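Local coordinates for protein cytidine deaminase (Mycobacterium leprae, PDB 3R2N) that probably catalyses the zinc-dependent hydrolytic deamination of cytidine to uridine in pyrimidine salvage, working as a homotetramer, at residues G34-V39 and L44-N49; C60-M65 and Q98-H103; E107-I110 and G115-T118. All blocks are in the same frame, centred on the assembly; numbering follows the deposited sequence.

Contact 1: G34-V39 and L44-N49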
# COMPACT_ATOMS: atom_id res chain seq x y z
N GLY D 34 6.52 15.84 8.39
CA GLY D 34 7.92 15.80 8.03
C GLY D 34 8.62 14.79 8.90
O GLY D 34 8.16 14.50 10.01
N VAL D 35 9.70 14.19 8.38
CA VAL D 35 10.48 13.24 9.16
C VAL D 35 11.94 13.46 8.87
O VAL D 35 12.31 13.91 7.79
CB VAL D 35 10.08 11.74 8.89
CG1 VAL D 35 10.47 11.28 7.45
CG2 VAL D 35 10.71 10.83 9.91
N ALA D 36 12.78 13.14 9.84
CA ALA D 36 14.19 13.31 9.67
C ALA D 36 14.87 12.20 10.46
O ALA D 36 14.39 11.80 11.53
CB ALA D 36 14.65 14.72 10.19
N GLY D 37 16.00 11.74 9.92
CA GLY D 37 16.70 10.57 10.42
C GLY D 37 18.20 10.78 10.36
O GLY D 37 18.69 11.48 9.49
N PHE D 38 18.91 10.21 11.33
CA PHE D 38 20.35 10.01 11.22
C PHE D 38 20.66 8.61 10.73
O PHE D 38 20.07 7.64 11.20
CB PHE D 38 21.03 10.24 12.55
CG PHE D 38 21.18 11.68 12.90
CD1 PHE D 38 21.77 12.58 12.01
CD2 PHE D 38 20.77 12.15 14.15
CE1 PHE D 38 21.94 13.94 12.35
CE2 PHE D 38 20.94 13.51 14.50
CZ PHE D 38 21.52 14.40 13.57
N VAL D 39 21.55 8.51 9.76
CA VAL D 39 21.97 7.19 9.25
C VAL D 39 23.21 6.79 10.06
O VAL D 39 23.77 7.63 10.80
CB VAL D 39 22.20 7.23 7.72
CG1 VAL D 39 22.26 5.85 7.18
CG2 VAL D 39 21.06 7.96 7.04
N LEU D 44 22.14 13.11 7.69
CA LEU D 44 20.75 13.44 7.96
C LEU D 44 19.94 13.22 6.70
O LEU D 44 20.26 13.78 5.65
CB LEU D 44 20.64 14.90 8.39
CG LEU D 44 19.50 15.21 9.36
CD1 LEU D 44 19.80 16.51 10.11
CD2 LEU D 44 18.13 15.29 8.71
N ILE D 45 18.89 12.41 6.79
CA ILE D 45 17.92 12.31 5.73
C ILE D 45 16.53 12.75 6.18
O ILE D 45 16.29 12.87 7.37
CB ILE D 45 17.94 10.93 5.01
CG1 ILE D 45 17.63 9.78 5.98
CG2 ILE D 45 19.29 10.77 4.29
CD1 ILE D 45 17.65 8.39 5.31
N THR D 46 15.64 13.03 5.22
CA THR D 46 14.30 13.54 5.52
C THR D 46 13.30 12.93 4.54
O THR D 46 13.69 12.26 3.59
CB THR D 46 14.20 15.04 5.32
OG1 THR D 46 14.32 15.32 3.91
CG2 THR D 46 15.27 15.79 6.11
N GLY D 47 12.01 13.19 4.80
CA GLY D 47 10.91 12.67 3.98
C GLY D 47 9.66 13.46 4.35
O GLY D 47 9.54 13.94 5.49
N VAL D 48 8.76 13.61 3.38
CA VAL D 48 7.47 14.26 3.58
C VAL D 48 6.38 13.33 3.08
O VAL D 48 6.63 12.48 2.18
CB VAL D 48 7.35 15.59 2.78
CG1 VAL D 48 8.38 16.59 3.28
CG2 VAL D 48 7.50 15.34 1.27
N ASN D 49 5.18 13.47 3.62
CA ASN D 49 4.10 12.63 3.14
C ASN D 49 3.64 13.09 1.79
O ASN D 49 3.67 14.28 1.53
CB ASN D 49 2.93 12.51 4.11
CG ASN D 49 2.31 13.85 4.53
OD1 ASN D 49 2.99 14.91 4.64
ND2 ASN D 49 1.02 13.79 4.86
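V35 lays one methyl over the backbone of G47, its CG1 standing 3.4 Å from G47 O and nearly as close to the amide nitrogen. The first torsion, 68°, puts this methyl between V35's own backbone N and carbonyl carbon, which brings it over G47; CG2 stands anti to N. A neighbour without a side chain suits this place, because a beta carbon on G47 would run into that methyl. The two strands form an antiparallel beta hairpin. V35 and G47 are a hydrogen-bonded pair, with V35 N to G47 O at 2.9 Å, and G37 and I45 are a second such pair, with G37 N to I45 O at 2.8 Å. Between them A36 faces T46 as a non-hydrogen-bonded pair, CA to CA only 4.2 Å, and the small alanine fits this close approach. The CA hydrogens there add weak contacts to carbonyls, T46 CA lying 3.0 Å from V35 O.

On the face of A36, F38 and L44, the leucine bridges two neighbours. Its CD2 reaches A36 CB at 3.8 Å, while CD1 meets F38 CE1 at 4.0 Å, obliquely to the ring. On the side of V35 and I45, the methyl V39 CG2 meets I45 CD1 at 3.8 Å, the two side chains crossing at about a right angle; G37, paired directly across from I45, has no side chain to crowd I45 CG1.

Near the far end of the hairpin, V48 touches Y70 of a second subunit. Strand 77-83 pairs with the remaining edge of strand 34-39. The A36, F38 and L44 face packs against helix 10-21, while V35, V39 and I45 pack on helix 61-71.

Contact 2: C60-M65 and Q98-H103. With ZN (zinc ion), chain K; EDO (1,2-ethanediol), chain L.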
# COMPACT_ATOMS: atom_id res chain seq x y z
N CYS D 60 3.67 7.69 3.30
CA CYS D 60 3.95 8.38 4.57
C CYS D 60 5.29 9.08 4.47
O CYS D 60 6.09 8.76 3.60
CB CYS D 60 3.93 7.43 5.75
SG CYS D 60 2.28 6.76 6.19
N ALA D 61 5.52 10.04 5.36
CA ALA D 61 6.80 10.72 5.47
C ALA D 61 7.95 9.71 5.60
O ALA D 61 8.98 9.87 4.94
CB ALA D 61 6.79 11.74 6.67
N GLU D 62 7.75 8.68 6.43
CA GLU D 62 8.77 7.65 6.70
C GLU D 62 9.13 6.85 5.43
O GLU D 62 10.30 6.54 5.23
CB GLU D 62 8.34 6.70 7.84
CG GLU D 62 8.02 7.39 9.17
CD GLU D 62 6.55 7.75 9.29
OE1 GLU D 62 6.02 8.45 8.39
OE2 GLU D 62 5.91 7.30 10.26
N CYS D 63 8.12 6.52 4.61
CA CYS D 63 8.32 5.97 3.23
C CYS D 63 9.28 6.86 2.41
O CYS D 63 10.22 6.35 1.78
CB CYS D 63 7.00 5.86 2.47
SG CYS D 63 5.76 4.72 3.17
N SER D 64 9.04 8.18 2.43
CA SER D 64 9.80 9.06 1.57
C SER D 64 11.24 9.02 2.01
O SER D 64 12.15 8.92 1.18
CB SER D 64 9.26 10.48 1.54
OG SER D 64 8.04 10.52 0.87
N MET D 65 11.42 8.99 3.33
CA MET D 65 12.73 8.97 3.95
C MET D 65 13.50 7.70 3.66
O MET D 65 14.68 7.74 3.37
CB MET D 65 12.61 9.18 5.47
CG MET D 65 13.96 9.07 6.16
SD MET D 65 13.83 9.18 7.95
CE MET D 65 12.90 7.69 8.30
N GLN D 98 6.98 -1.13 10.33
CA GLN D 98 7.57 -2.24 9.58
C GLN D 98 8.72 -1.77 8.64
O GLN D 98 9.76 -2.43 8.61
CB GLN D 98 6.48 -3.08 8.88
CG GLN D 98 6.93 -4.49 8.37
CD GLN D 98 7.11 -5.49 9.50
OE1 GLN D 98 6.19 -5.72 10.28
NE2 GLN D 98 8.29 -6.07 9.61
N LEU D 99 8.58 -0.64 7.93
CA LEU D 99 9.70 -0.14 7.09
C LEU D 99 10.92 0.16 7.96
O LEU D 99 12.01 -0.36 7.69
CB LEU D 99 9.33 1.08 6.24
CG LEU D 99 8.14 1.03 5.26
CD1 LEU D 99 8.09 2.28 4.44
CD2 LEU D 99 8.11 -0.20 4.33
N LEU D 100 10.71 0.94 9.02
CA LEU D 100 11.76 1.34 9.94
C LEU D 100 12.50 0.16 10.56
O LEU D 100 13.73 0.20 10.75
CB LEU D 100 11.19 2.21 11.06
CG LEU D 100 10.55 3.51 10.61
CD1 LEU D 100 9.72 4.13 11.72
CD2 LEU D 100 11.61 4.47 10.09
N TYR D 101 11.74 -0.88 10.88
CA TYR D 101 12.31 -2.07 11.47
C TYR D 101 13.25 -2.67 10.46
O TYR D 101 14.38 -3.01 10.79
CB TYR D 101 11.24 -3.11 11.82
CG TYR D 101 11.81 -4.19 12.73
CD1 TYR D 101 11.92 -3.96 14.10
CD2 TYR D 101 12.27 -5.40 12.21
CE1 TYR D 101 12.45 -4.93 14.96
CE2 TYR D 101 12.81 -6.39 13.06
CZ TYR D 101 12.89 -6.13 14.44
OH TYR D 101 13.42 -7.07 15.33
N GLU D 102 12.77 -2.82 9.23
CA GLU D 102 13.56 -3.44 8.20
C GLU D 102 14.89 -2.67 7.92
O GLU D 102 15.88 -3.29 7.57
CB GLU D 102 12.71 -3.70 6.95
CG GLU D 102 13.51 -4.27 5.83
CD GLU D 102 12.84 -5.39 5.07
OE1 GLU D 102 11.71 -5.78 5.42
OE2 GLU D 102 13.45 -5.89 4.12
N HIS D 103 14.92 -1.35 8.13
CA HIS D 103 16.10 -0.56 7.78
C HIS D 103 16.88 -0.00 8.95
O HIS D 103 17.92 0.62 8.74
CB HIS D 103 15.73 0.56 6.80
CG HIS D 103 14.98 0.06 5.61
ND1 HIS D 103 15.59 -0.69 4.63
CD2 HIS D 103 13.66 0.09 5.30
CE1 HIS D 103 14.68 -1.06 3.74
NE2 HIS D 103 13.50 -0.61 4.13
ZN ZN K . 3.06 5.56 8.14
C1 EDO L . 2.85 9.13 10.65
O1 EDO L . 3.87 9.71 9.81
C2 EDO L . 2.35 7.85 10.00
O2 EDO L . 3.47 6.96 9.75
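C63 and L99 bring two helices together beside the zinc site of the cytidine deaminase fold, where C60, A61 and E62 form the Cys-Ala-Glu motif and C93 and C96 the Cys-x-x-Cys pair. In the first shell, C60 SG binds zinc at 2.4 Å, and C93 and C96 supply the other two protein ligands. The fourth is O2 of a 1,2-ethanediol, 2.2 Å from the metal, a likely crystallisation solute in the place where relatives probably hold the catalytic water. The other hydroxyl of the diol, O1, donates a hydrogen bond of 2.9 Å to E62 OE1, and the diol is also hydrogen-bonded to C93 N. In relatives the glutamate of this motif shuttles protons, and the position of E62 beside the metal is consistent with that role.

Helix geometry sets up this shell. C60 is the N-cap of helix 61-71, so its SG and the carboxylate of E62, two residues on, are both carried at the start of the helix. The E62 chain, bent at chi2 (92°), turns its carboxylate back to the diol; its CG comes 4.5 Å from L100 CD1.

Behind this shell the helices run in roughly the same direction, 29° apart, with axes 10.2 Å from each other, a spacing bridged by the side chains of L99 and L100 from one helix and C63 and M65 from the other. L99 CD1 rests against C63 SG at 3.6 Å. Two residues on from C63, M65, extended to its sulfur and bent at chi3, brings CE to L100 CD2 at 3.9 Å, crossing it at about a right angle; a flexible thioether suits such a reach. Farther out, E102 anchors helix 94-104 to a second subunit, its OE2 bonded to the hydroxyls of Y25 and Y28 and its OE1 to A53 N there.

Contact 3: E107-I110 and G115-T118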
# COMPACT_ATOMS: atom_id res chain seq x y z
N GLU D 107 17.08 -1.75 17.44
CA GLU D 107 17.78 -0.76 18.26
C GLU D 107 17.66 0.65 17.67
O GLU D 107 18.24 1.60 18.19
CB GLU D 107 19.25 -1.16 18.43
N LEU D 108 16.90 0.78 16.58
CA LEU D 108 16.59 2.09 16.04
C LEU D 108 15.84 2.92 17.10
O LEU D 108 14.88 2.44 17.71
CB LEU D 108 15.77 1.96 14.76
CG LEU D 108 15.13 3.20 14.09
CD1 LEU D 108 16.10 4.34 13.79
CD2 LEU D 108 14.40 2.76 12.81
N LYS D 109 16.29 4.15 17.33
CA LYS D 109 15.56 5.06 18.20
C LYS D 109 14.54 5.93 17.43
O LYS D 109 14.86 6.55 16.40
CB LYS D 109 16.53 5.93 19.01
CG LYS D 109 17.65 5.14 19.72
CD LYS D 109 18.26 5.97 20.86
CE LYS D 109 19.72 5.66 21.15
NZ LYS D 109 20.27 6.71 22.06
N ILE D 110 13.31 5.95 17.95
CA ILE D 110 12.25 6.82 17.46
C ILE D 110 11.86 7.79 18.56
O ILE D 110 11.65 7.37 19.69
CB ILE D 110 10.99 5.99 17.12
CG1 ILE D 110 11.31 4.81 16.19
CG2 ILE D 110 9.89 6.87 16.60
CD1 ILE D 110 12.01 5.15 14.90
N GLY D 115 8.61 10.36 24.76
CA GLY D 115 10.07 10.21 24.80
C GLY D 115 10.61 9.16 23.84
O GLY D 115 9.87 8.55 23.08
N VAL D 116 11.92 8.96 23.86
CA VAL D 116 12.58 8.04 22.94
C VAL D 116 12.20 6.59 23.21
O VAL D 116 12.18 6.15 24.35
CB VAL D 116 14.11 8.20 23.06
CG1 VAL D 116 14.85 7.25 22.09
CG2 VAL D 116 14.51 9.67 22.82
N GLN D 117 11.88 5.85 22.17
CA GLN D 117 11.60 4.42 22.29
C GLN D 117 12.36 3.70 21.20
O GLN D 117 12.71 4.31 20.20
CB GLN D 117 10.09 4.16 22.13
CG GLN D 117 9.20 4.65 23.28
CD GLN D 117 9.09 3.62 24.37
OE1 GLN D 117 10.07 3.30 25.05
NE2 GLN D 117 7.90 3.08 24.54
N THR D 118 12.63 2.41 21.39
CA THR D 118 13.31 1.66 20.34
C THR D 118 12.26 0.93 19.52
O THR D 118 11.14 0.76 19.97
CB THR D 118 14.35 0.67 20.89
OG1 THR D 118 13.66 -0.39 21.53
CG2 THR D 118 15.31 1.33 21.90
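I110 and Q117 form an antiparallel hydrogen-bonded pair whose two backbone bonds are short and almost straight: I110 N to Q117 O is 2.8 Å at 177°, and Q117 N to I110 O is 2.9 Å at 170°. One residue back, K109 faces T118 as a non-hydrogen-bonded pair, and a weak CA-H...O contact, T118 CA to L108 O at 3.2 Å, follows beyond this last bridge, at the end away from the turn.

Among side chains, K109 and V116 carry the contact. V116 CG1, turned anti to the backbone N, lies across the aliphatic part of the lysine at an oblique angle, 3.7 Å from K109 CB and 3.8 Å from K109 CD. Lysine suits this exposed edge because its methylenes pack while the extended chain carries the ammonium away. I110 points to the other side, where a buried branched residue closes against the core; its CB is 3.9 Å from Q117 O. T118 is the N-cap of helix 119-122. Its OG1 sits between its own N and carbonyl carbon (chi1 71°), and the side chain caps a backbone N just past the strand, a job for which threonine is well shaped. G115, with a positive phi, sits at the turn end, where any beta carbon would press on the preceding carbonyl.

Strand 109-112 pairs on its other edge with strand 77-83, placing strand 115-118 at the border of the chain's sheet. L108 and I110 pack on L100 of helix 94-104 and on M119 of helix 119-122, whereas W10 of helix 10-21 meets K109 and V116.

How the contacts relate
The three contacts follow one another along the chain, and contacts 1 and 3 are hairpins at the two ends of one mixed five-stranded sheet, centres about 15 Å apart and with strand 77-83 between them. Contact 2 lies on one side of that sheet, its centre about 10 Å from contact 1 and 14 Å from contact 3. Helix 61-71 joins it to contact 1, S64 OG lying 2.7 Å from V48 O in a probable hydrogen bond, while helix 94-104 joins it to contact 3. Helix 61-71, whose start carries C60 and E62, and helix 94-104, which carries C96, are thus held against a sheet bordered by both hairpins.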